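Local coordinates for sulfatase (Bacteroides fragilis CAG:558, PDB 6USS), which probably hydrolyses aryl sulfate esters as a calcium-dependent member of the sulfatase family, and is seen here as a catalytic-site mutant, at residues Y424-N429 / N492-V497; T441-V444 / W449-I452; K460-I465 / K484-D489. The protein carries 1 engineered substitution. All coordinates share one frame; numbering follows the deposited sequence.

From the N terminus, the chain first reaches strand 422-427, which opens contact 1. Contact 2 then closes a short hairpin loop between 441-444 and 449-452, and contact 3 a longer one between 460-465 and 484-489. Finally 492-497, on the same helix as 484-489, returns to 424-429 and closes contact 1. Contacts 2 and 3 therefore follow each other in series, both enclosed by contact 1, and none cross. The strands form one antiparallel sheet in chain order. Contact 2 pairs its two middle strands, whereas contacts 1 and 3 fasten helix 480-496 to its two outer strands, 422-427 and 460-464.

Contact 1 of 3, residues Y424-N429 / N492-V497; sequences YWNFPN and NYLRKV
Tyr424 begins the contact by laying its ring flat on that of Tyr493. The planes differ by only 4° and the centroids are 3.8 Å apart, which defines an offset stack. The closest pair, Tyr424 CE1 and Tyr493 CD1, is separated by 3.4 Å. The displacement runs toward the root of the partner: Tyr493 CG stands over the centre of the Tyr424 ring, and Tyr493 CB lies 3.9 Å from the Tyr424 ring centroid, above its face, as a CH-pi contact. On the helix, CG of Tyr493 lies anti to the backbone N (chi1 -177°), which sets the ring face to face with that of Tyr424. Its other face receives Val497 CG1, 3.4 Å above the plane, so the ring is sandwiched between the Tyr424 ring and the Val497 side chain. The hydroxyl of Tyr424 is hydrogen-bonded to Asp489 OD1, one helical turn before Tyr493, and this bond should limit sliding of the stack.

Two residues on, Asn426 again points toward the helix, as alternation along a strand requires. Its contribution is apolar: Asn426 CB meets the Leu494 CD2 methyl at 4.1 Å. The amide of this buried side chain is satisfied elsewhere, with ND2 bonded to Gln500 O and OD1 to Tyr455 OH.

Beyond Asn426, the segment leaves the strand through an inverse gamma turn centred on Pro428. Strand 422-427 is an outer strand of the antiparallel sheet, with strand 441-446 beside it. Leu494 also touches Cys442 of that neighbouring strand, while Ala102 of helix 101-104 touches both Asn426 and Leu494.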
loop_
_atom_site.group_PDB
_atom_site.type_symbol
_atom_site.label_atom_id
_atom_site.label_comp_id
_atom_site.label_asym_id
_atom_site.label_seq_id
_atom_site.Cartn_x
_atom_site.Cartn_y
_atom_site.Cartn_z
ATOM N N TYR A 424 -13.419 -22.171 20.292
ATOM C CA TYR A 424 -13.168 -21.400 21.504
ATOM C C TYR A 424 -13.434 -19.904 21.343
ATOM O O TYR A 424 -13.058 -19.291 20.341
ATOM C CB TYR A 424 -11.741 -21.582 21.966
ATOM C CG TYR A 424 -11.304 -23.004 22.139
ATOM C CD1 TYR A 424 -10.596 -23.650 21.137
ATOM C CD2 TYR A 424 -11.551 -23.687 23.325
ATOM C CE1 TYR A 424 -10.171 -24.935 21.291
ATOM C CE2 TYR A 424 -11.124 -24.987 23.494
ATOM C CZ TYR A 424 -10.426 -25.604 22.471
ATOM O OH TYR A 424 -9.990 -26.903 22.620
ATOM N N TRP A 425 -14.044 -19.313 22.370
ATOM C CA TRP A 425 -14.142 -17.865 22.505
ATOM C C TRP A 425 -13.603 -17.437 23.868
ATOM O O TRP A 425 -13.753 -18.148 24.869
ATOM C CB TRP A 425 -15.571 -17.360 22.377
ATOM C CG TRP A 425 -16.290 -17.697 21.125
ATOM C CD1 TRP A 425 -16.614 -16.839 20.111
ATOM C CD2 TRP A 425 -16.846 -18.969 20.770
ATOM N NE1 TRP A 425 -17.324 -17.497 19.145
ATOM C CE2 TRP A 425 -17.481 -18.808 19.520
ATOM C CE3 TRP A 425 -16.874 -20.229 21.386
ATOM C CZ2 TRP A 425 -18.123 -19.865 18.865
ATOM C CZ3 TRP A 425 -17.511 -21.276 20.736
ATOM C CH2 TRP A 425 -18.125 -21.087 19.489
ATOM N N ASN A 426 -12.993 -16.254 23.901
ATOM C CA ASN A 426 -12.571 -15.649 25.157
ATOM C C ASN A 426 -12.891 -14.166 25.126
ATOM O O ASN A 426 -12.406 -13.450 24.245
ATOM C CB ASN A 426 -11.078 -15.850 25.425
ATOM C CG ASN A 426 -10.723 -15.515 26.852
ATOM O OD1 ASN A 426 -11.553 -15.662 27.742
ATOM N ND2 ASN A 426 -9.517 -15.039 27.078
ATOM N N PHE A 427 -13.685 -13.708 26.098
ATOM C CA PHE A 427 -14.024 -12.293 26.262
ATOM C C PHE A 427 -13.750 -11.897 27.705
ATOM O O PHE A 427 -14.681 -11.753 28.516
ATOM C CB PHE A 427 -15.485 -12.018 25.885
ATOM C CG PHE A 427 -15.815 -10.552 25.744
ATOM C CD1 PHE A 427 -15.533 -9.873 24.560
ATOM C CD2 PHE A 427 -16.420 -9.850 26.798
ATOM C CE1 PHE A 427 -15.840 -8.503 24.423
ATOM C CE2 PHE A 427 -16.734 -8.483 26.678
ATOM C CZ PHE A 427 -16.438 -7.810 25.496
ATOM N N PRO A 428 -12.497 -11.717 28.066
ATOM C CA PRO A 428 -12.147 -11.244 29.412
ATOM C C PRO A 428 -12.217 -9.723 29.511
ATOM O O PRO A 428 -11.250 -9.059 29.895
ATOM C CB PRO A 428 -10.715 -11.758 29.589
ATOM C CG PRO A 428 -10.144 -11.722 28.189
ATOM C CD PRO A 428 -11.308 -11.928 27.222
ATOM N N ASN A 429 -13.371 -9.163 29.145
ATOM C CA ASN A 429 -13.515 -7.732 28.934
ATOM C C ASN A 429 -14.870 -7.266 29.454
ATOM O O ASN A 429 -15.691 -8.059 29.917
ATOM C CB ASN A 429 -13.367 -7.389 27.453
ATOM C CG ASN A 429 -11.979 -7.625 26.953
ATOM O OD1 ASN A 429 -11.610 -8.762 26.629
ATOM N ND2 ASN A 429 -11.178 -6.561 26.905
ATOM N N ASN A 492 -7.290 -25.661 29.430
ATOM C CA ASN A 492 -6.023 -26.038 28.819
ATOM C C ASN A 492 -5.730 -25.179 27.603
ATOM O O ASN A 492 -4.618 -24.661 27.453
ATOM C CB ASN A 492 -6.045 -27.509 28.431
ATOM C CG ASN A 492 -5.859 -28.416 29.615
ATOM O OD1 ASN A 492 -5.287 -28.023 30.638
ATOM N ND2 ASN A 492 -6.356 -29.640 29.495
ATOM N N TYR A 493 -6.731 -25.000 26.736
ATOM C CA TYR A 493 -6.547 -24.229 25.513
ATOM C C TYR A 493 -6.220 -22.767 25.811
ATOM O O TYR A 493 -5.295 -22.195 25.216
ATOM C CB TYR A 493 -7.790 -24.329 24.630
ATOM C CG TYR A 493 -7.600 -23.592 23.333
ATOM C CD1 TYR A 493 -6.987 -24.208 22.250
ATOM C CD2 TYR A 493 -7.976 -22.265 23.208
ATOM C CE1 TYR A 493 -6.784 -23.536 21.066
ATOM C CE2 TYR A 493 -7.770 -21.575 22.022
ATOM C CZ TYR A 493 -7.174 -22.217 20.956
ATOM O OH TYR A 493 -6.975 -21.542 19.770
ATOM N N LEU A 494 -6.982 -22.136 26.710
ATOM C CA LEU A 494 -6.710 -20.742 27.036
ATOM C C LEU A 494 -5.275 -20.576 27.500
ATOM O O LEU A 494 -4.551 -19.700 27.014
ATOM C CB LEU A 494 -7.680 -20.245 28.107
ATOM C CG LEU A 494 -9.170 -20.313 27.751
ATOM C CD1 LEU A 494 -10.024 -19.822 28.922
ATOM C CD2 LEU A 494 -9.486 -19.529 26.479
ATOM N N ARG A 495 -4.834 -21.430 28.432
ATOM C CA ARG A 495 -3.463 -21.309 28.919
ATOM C C ARG A 495 -2.470 -21.629 27.809
ATOM O O ARG A 495 -1.432 -20.971 27.689
ATOM C CB ARG A 495 -3.239 -22.212 30.130
ATOM C CG ARG A 495 -4.047 -21.814 31.352
ATOM C CD ARG A 495 -3.800 -22.767 32.517
ATOM N NE ARG A 495 -4.246 -24.139 32.238
ATOM C CZ ARG A 495 -5.415 -24.658 32.625
ATOM N NH1 ARG A 495 -6.285 -23.918 33.308
ATOM N NH2 ARG A 495 -5.722 -25.921 32.324
ATOM N N LYS A 496 -2.798 -22.609 26.961
ATOM C CA LYS A 496 -1.884 -23.023 25.901
ATOM C C LYS A 496 -1.570 -21.876 24.941
ATOM O O LYS A 496 -0.407 -21.659 24.591
ATOM C CB LYS A 496 -2.461 -24.212 25.131
ATOM C CG LYS A 496 -1.601 -24.634 23.926
ATOM C CD LYS A 496 -2.106 -25.904 23.239
ATOM C CE LYS A 496 -3.274 -25.614 22.301
ATOM N NZ LYS A 496 -4.268 -26.745 22.216
ATOM N N VAL A 497 -2.587 -21.130 24.504
ATOM C CA VAL A 497 -2.372 -20.095 23.497
ATOM C C VAL A 497 -2.025 -18.770 24.169
ATOM O O VAL A 497 -1.933 -17.731 23.504
ATOM C CB VAL A 497 -3.606 -19.937 22.583
ATOM C CG1 VAL A 497 -4.016 -21.283 21.976
ATOM C CG2 VAL A 497 -4.763 -19.304 23.367
#

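Contact 2 of 3, residues T441-V444 / W449-I452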
loop_
_atom_site.group_PDB
_atom_site.type_symbol
_atom_site.label_atom_id
_atom_site.label_comp_id
_atom_site.label_asym_id
_atom_site.label_seq_id
_atom_site.Cartn_x
_atom_site.Cartn_y
_atom_site.Cartn_z
ATOM N N THR A 441 -16.543 -13.705 29.743
ATOM C CA THR A 441 -16.791 -15.130 29.577
ATOM C C THR A 441 -15.683 -15.756 28.744
ATOM O O THR A 441 -14.982 -15.074 27.988
ATOM C CB THR A 441 -18.119 -15.396 28.861
ATOM O OG1 THR A 441 -18.115 -14.717 27.594
ATOM C CG2 THR A 441 -19.310 -14.939 29.694
ATOM N N CYS A 442 -15.552 -17.071 28.865
ATOM C CA CYS A 442 -14.976 -17.874 27.806
ATOM C C CYS A 442 -15.935 -19.009 27.499
ATOM O O CYS A 442 -16.723 -19.430 28.349
ATOM C CB CYS A 442 -13.587 -18.430 28.181
ATOM S SG CYS A 442 -13.536 -18.983 29.874
ATOM N N THR A 443 -15.844 -19.522 26.284
ATOM C CA THR A 443 -16.788 -20.491 25.765
ATOM C C THR A 443 -16.033 -21.546 24.982
ATOM O O THR A 443 -15.108 -21.218 24.222
ATOM C CB THR A 443 -17.804 -19.804 24.849
ATOM O OG1 THR A 443 -18.474 -18.780 25.583
ATOM C CG2 THR A 443 -18.827 -20.801 24.356
ATOM N N VAL A 444 -16.425 -22.808 25.153
ATOM C CA VAL A 444 -16.036 -23.864 24.225
ATOM C C VAL A 444 -17.286 -24.527 23.644
ATOM O O VAL A 444 -18.265 -24.784 24.356
ATOM C CB VAL A 444 -15.125 -24.914 24.894
ATOM C CG1 VAL A 444 -15.828 -25.555 26.119
ATOM C CG2 VAL A 444 -14.715 -25.970 23.871
ATOM N N TRP A 449 -22.343 -29.812 22.193
ATOM C CA TRP A 449 -22.296 -29.248 23.528
ATOM C C TRP A 449 -21.534 -27.938 23.525
ATOM O O TRP A 449 -20.487 -27.815 22.885
ATOM C CB TRP A 449 -21.667 -30.232 24.512
ATOM C CG TRP A 449 -22.548 -31.419 24.766
ATOM C CD1 TRP A 449 -22.377 -32.684 24.289
ATOM C CD2 TRP A 449 -23.753 -31.444 25.548
ATOM N NE1 TRP A 449 -23.395 -33.496 24.731
ATOM C CE2 TRP A 449 -24.255 -32.757 25.501
ATOM C CE3 TRP A 449 -24.449 -30.488 26.288
ATOM C CZ2 TRP A 449 -25.420 -33.138 26.171
ATOM C CZ3 TRP A 449 -25.616 -30.870 26.950
ATOM C CH2 TRP A 449 -26.083 -32.183 26.890
ATOM N N LYS A 450 -22.087 -26.961 24.230
ATOM C CA LYS A 450 -21.506 -25.635 24.346
ATOM C C LYS A 450 -21.427 -25.294 25.823
ATOM O O LYS A 450 -22.435 -25.395 26.537
ATOM C CB LYS A 450 -22.354 -24.607 23.591
ATOM C CG LYS A 450 -21.834 -23.185 23.630
ATOM C CD LYS A 450 -22.763 -22.294 22.824
ATOM C CE LYS A 450 -22.212 -20.889 22.716
ATOM N NZ LYS A 450 -23.157 -19.947 22.034
ATOM N N LEU A 451 -20.234 -24.920 26.287
ATOM C CA LEU A 451 -20.028 -24.552 27.682
ATOM C C LEU A 451 -19.599 -23.092 27.754
ATOM O O LEU A 451 -18.595 -22.703 27.146
ATOM C CB LEU A 451 -18.986 -25.445 28.355
ATOM C CG LEU A 451 -18.556 -24.883 29.723
ATOM C CD1 LEU A 451 -19.692 -25.008 30.725
ATOM C CD2 LEU A 451 -17.283 -25.547 30.255
ATOM N N ILE A 452 -20.360 -22.292 28.500
ATOM C CA ILE A 452 -20.041 -20.895 28.764
ATOM C C ILE A 452 -19.684 -20.763 30.237
ATOM O O ILE A 452 -20.432 -21.224 31.116
ATOM C CB ILE A 452 -21.207 -19.960 28.397
ATOM C CG1 ILE A 452 -21.616 -20.147 26.934
ATOM C CG2 ILE A 452 -20.832 -18.516 28.668
ATOM C CD1 ILE A 452 -22.954 -19.519 26.595
#
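Thr443 and Ile452 face each other as a non-hydrogen-bonded antiparallel pair, with side chains lying alongside and pointing the same way. Thr443 sets OG1 beside its backbone N (chi1 -58°), where OG1 approaches Ile452 CG1 to 3.7 Å. The same rotamer turns its CG2 methyl toward the neighbouring strand, and this methyl packs against Lys450 CE at 3.8 Å. Lys450 is fully extended, so its aliphatic chain passes the threonine and delivers NZ to Ala351 O, Glu353 and Glu471. Thr441 adds a second methyl contact, CG2 to Ile452 CG2, at 4.0 Å.

On the other face, Val444 and Leu451 meet obliquely through Val444 CG1 and Leu451 CB, 3.9 Å apart. The pair is hydrogen-bonded both ways: Val444 N to Leu451 O at 2.9 Å, and Leu451 N to Val444 O at 2.8 Å with a nearly straight N-H...O angle of 171°. The CA of Thr443 gives Leu451 O a further CA-H...O contact at 3.2 Å.

Extended along the strands, this register leaves two residues between 446 and 449, as in a tight beta hairpin. The hairpin forms the middle of the four-stranded antiparallel sheet of the C-terminal region, an arrangement known in sulfatases.

Contact 3 of 3, residues K460-I465 / K484-D489; sequences KELFNI and KHLSKD
The polar part of the contact joins Lys460 to Ser487. Lys460 NZ donates a weak hydrogen bond to Ser487 OG at 3.1 Å, and Lys460 CE lies almost as near to that OG, at 3.2 Å. The lysine thus comes alongside the hydroxyl with the last part of its chain, where a bend at chi4 (147°) places the ammonium group. Ser487 keeps OG beside its own backbone N (chi1 -72°), and the hydroxyl is also bonded to Val483 O in the preceding turn of the helix. Since a carbonyl oxygen can only accept, the serine proton serves that bond, and OG receives the lysine as an acceptor.

The apolar part is a single methyl contact, Leu462 CD1 to Leu486 CD1 at 4.2 Å, with the two side chains crossing at about a right angle. Both leucines have further apolar neighbours: Leu462 packs on Ile482 and Val483 of the same helix, while Leu486 leans on Val444, linking the helix to inner strand 441-446.

With 115 Å² buried and the nearest CA atoms, those of Lys460 and Ser487, 9.0 Å apart, the two segments meet through side-chain ends alone. The stronger polar partner of Lys460 NZ is Pro514 O, with Ile517 O as a weak one. The chemistry therefore suggests that the lysine chiefly ties the outer strand to the chain's C-terminal residues, its bond to Ser487 being secondary, while the leucines supply the apolar contact between strand and helix.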
loop_
_atom_site.group_PDB
_atom_site.type_symbol
_atom_site.label_atom_id
_atom_site.label_comp_id
_atom_site.label_asym_id
_atom_site.label_seq_id
_atom_site.Cartn_x
_atom_site.Cartn_y
_atom_site.Cartn_z
ATOM N N LYS A 460 -21.489 -21.520 35.377
ATOM C CA LYS A 460 -21.315 -22.288 34.151
ATOM C C LYS A 460 -22.675 -22.647 33.559
ATOM O O LYS A 460 -23.621 -22.946 34.292
ATOM C CB LYS A 460 -20.483 -23.552 34.407
ATOM C CG LYS A 460 -19.029 -23.273 34.843
ATOM C CD LYS A 460 -18.221 -24.574 34.978
ATOM C CE LYS A 460 -16.756 -24.314 35.309
ATOM N NZ LYS A 460 -16.167 -25.372 36.181
ATOM N N GLU A 461 -22.778 -22.576 32.228
ATOM C CA GLU A 461 -23.983 -22.947 31.489
ATOM C C GLU A 461 -23.612 -23.947 30.402
ATOM O O GLU A 461 -22.619 -23.762 29.685
ATOM C CB GLU A 461 -24.671 -21.726 30.860
ATOM C CG GLU A 461 -25.272 -20.779 31.871
ATOM C CD GLU A 461 -25.992 -19.599 31.238
ATOM O OE1 GLU A 461 -25.640 -19.212 30.102
ATOM O OE2 GLU A 461 -26.911 -19.047 31.889
ATOM N N LEU A 462 -24.388 -25.022 30.301
ATOM C CA LEU A 462 -24.139 -26.070 29.324
ATOM C C LEU A 462 -25.386 -26.212 28.470
ATOM O O LEU A 462 -26.480 -26.424 29.002
ATOM C CB LEU A 462 -23.791 -27.389 30.017
ATOM C CG LEU A 462 -23.567 -28.593 29.094
ATOM C CD1 LEU A 462 -22.302 -28.402 28.327
ATOM C CD2 LEU A 462 -23.491 -29.878 29.879
ATOM N N PHE A 463 -25.236 -26.072 27.158
ATOM C CA PHE A 463 -26.376 -26.176 26.258
ATOM C C PHE A 463 -26.105 -27.219 25.190
ATOM O O PHE A 463 -24.982 -27.337 24.685
ATOM C CB PHE A 463 -26.708 -24.837 25.581
ATOM C CG PHE A 463 -27.040 -23.718 26.547
ATOM C CD1 PHE A 463 -28.296 -23.628 27.127
ATOM C CD2 PHE A 463 -26.095 -22.749 26.857
ATOM C CE1 PHE A 463 -28.599 -22.598 28.012
ATOM C CE2 PHE A 463 -26.389 -21.712 27.733
ATOM C CZ PHE A 463 -27.638 -21.637 28.313
ATOM N N ASN A 464 -27.144 -27.965 24.853
ATOM C CA ASN A 464 -27.155 -28.823 23.675
ATOM C C ASN A 464 -27.690 -27.985 22.527
ATOM O O ASN A 464 -28.902 -27.842 22.368
ATOM C CB ASN A 464 -28.022 -30.056 23.898
ATOM C CG ASN A 464 -27.714 -31.154 22.909
ATOM O OD1 ASN A 464 -27.972 -31.021 21.710
ATOM N ND2 ASN A 464 -27.144 -32.242 23.400
ATOM N N ILE A 465 -26.779 -27.433 21.719
ATOM C CA ILE A 465 -27.183 -26.486 20.678
ATOM C C ILE A 465 -28.156 -27.101 19.675
ATOM O O ILE A 465 -29.200 -26.489 19.411
ATOM C CB ILE A 465 -25.940 -25.864 20.019
ATOM C CG1 ILE A 465 -25.123 -25.065 21.061
ATOM C CG2 ILE A 465 -26.331 -24.999 18.822
ATOM C CD1 ILE A 465 -25.832 -23.868 21.659
ATOM N N LYS A 484 -17.196 -30.768 33.507
ATOM C CA LYS A 484 -15.804 -30.859 33.931
ATOM C C LYS A 484 -14.872 -31.058 32.744
ATOM O O LYS A 484 -13.848 -30.369 32.636
ATOM C CB LYS A 484 -15.635 -31.977 34.967
ATOM C CG LYS A 484 -14.266 -31.947 35.650
ATOM C CD LYS A 484 -14.015 -33.190 36.479
ATOM C CE LYS A 484 -14.069 -34.434 35.611
ATOM N NZ LYS A 484 -13.444 -35.603 36.277
ATOM N N HIS A 485 -15.215 -31.983 31.841
ATOM C CA HIS A 485 -14.328 -32.249 30.712
ATOM C C HIS A 485 -14.202 -31.017 29.820
ATOM O O HIS A 485 -13.090 -30.600 29.461
ATOM C CB HIS A 485 -14.818 -33.452 29.908
ATOM C CG HIS A 485 -14.817 -34.751 30.671
ATOM N ND1 HIS A 485 -15.675 -35.792 30.376
ATOM C CD2 HIS A 485 -14.064 -35.177 31.718
ATOM C CE1 HIS A 485 -15.450 -36.799 31.203
ATOM N NE2 HIS A 485 -14.480 -36.451 32.030
ATOM N N LEU A 486 -15.334 -30.385 29.498
ATOM C CA LEU A 486 -15.277 -29.166 28.700
ATOM C C LEU A 486 -14.634 -28.017 29.467
ATOM O O LEU A 486 -13.976 -27.163 28.864
ATOM C CB LEU A 486 -16.675 -28.785 28.208
ATOM C CG LEU A 486 -17.240 -29.800 27.233
ATOM C CD1 LEU A 486 -18.543 -29.266 26.695
ATOM C CD2 LEU A 486 -16.251 -30.084 26.100
ATOM N N SER A 487 -14.815 -27.970 30.792
ATOM C CA SER A 487 -14.048 -27.021 31.594
ATOM C C SER A 487 -12.552 -27.213 31.389
ATOM O O SER A 487 -11.810 -26.243 31.187
ATOM C CB SER A 487 -14.396 -27.147 33.084
ATOM O OG SER A 487 -15.690 -26.637 33.363
ATOM N N LYS A 488 -12.084 -28.455 31.479
ATOM C CA LYS A 488 -10.661 -28.714 31.317
ATOM C C LYS A 488 -10.222 -28.441 29.884
ATOM O O LYS A 488 -9.146 -27.877 29.650
ATOM C CB LYS A 488 -10.366 -30.160 31.731
ATOM C CG LYS A 488 -8.891 -30.570 31.746
ATOM C CD LYS A 488 -8.012 -29.578 32.529
ATOM C CE LYS A 488 -7.784 -29.946 34.009
ATOM N NZ LYS A 488 -6.503 -29.355 34.530
ATOM N N ASP A 489 -11.051 -28.836 28.914
ATOM C CA ASP A 489 -10.788 -28.536 27.510
ATOM C C ASP A 489 -10.516 -27.041 27.334
ATOM O O ASP A 489 -9.470 -26.639 26.805
ATOM C CB ASP A 489 -11.986 -29.008 26.662
ATOM C CG ASP A 489 -11.729 -28.947 25.153
ATOM O OD1 ASP A 489 -10.756 -28.302 24.733
ATOM O OD2 ASP A 489 -12.512 -29.538 24.371
#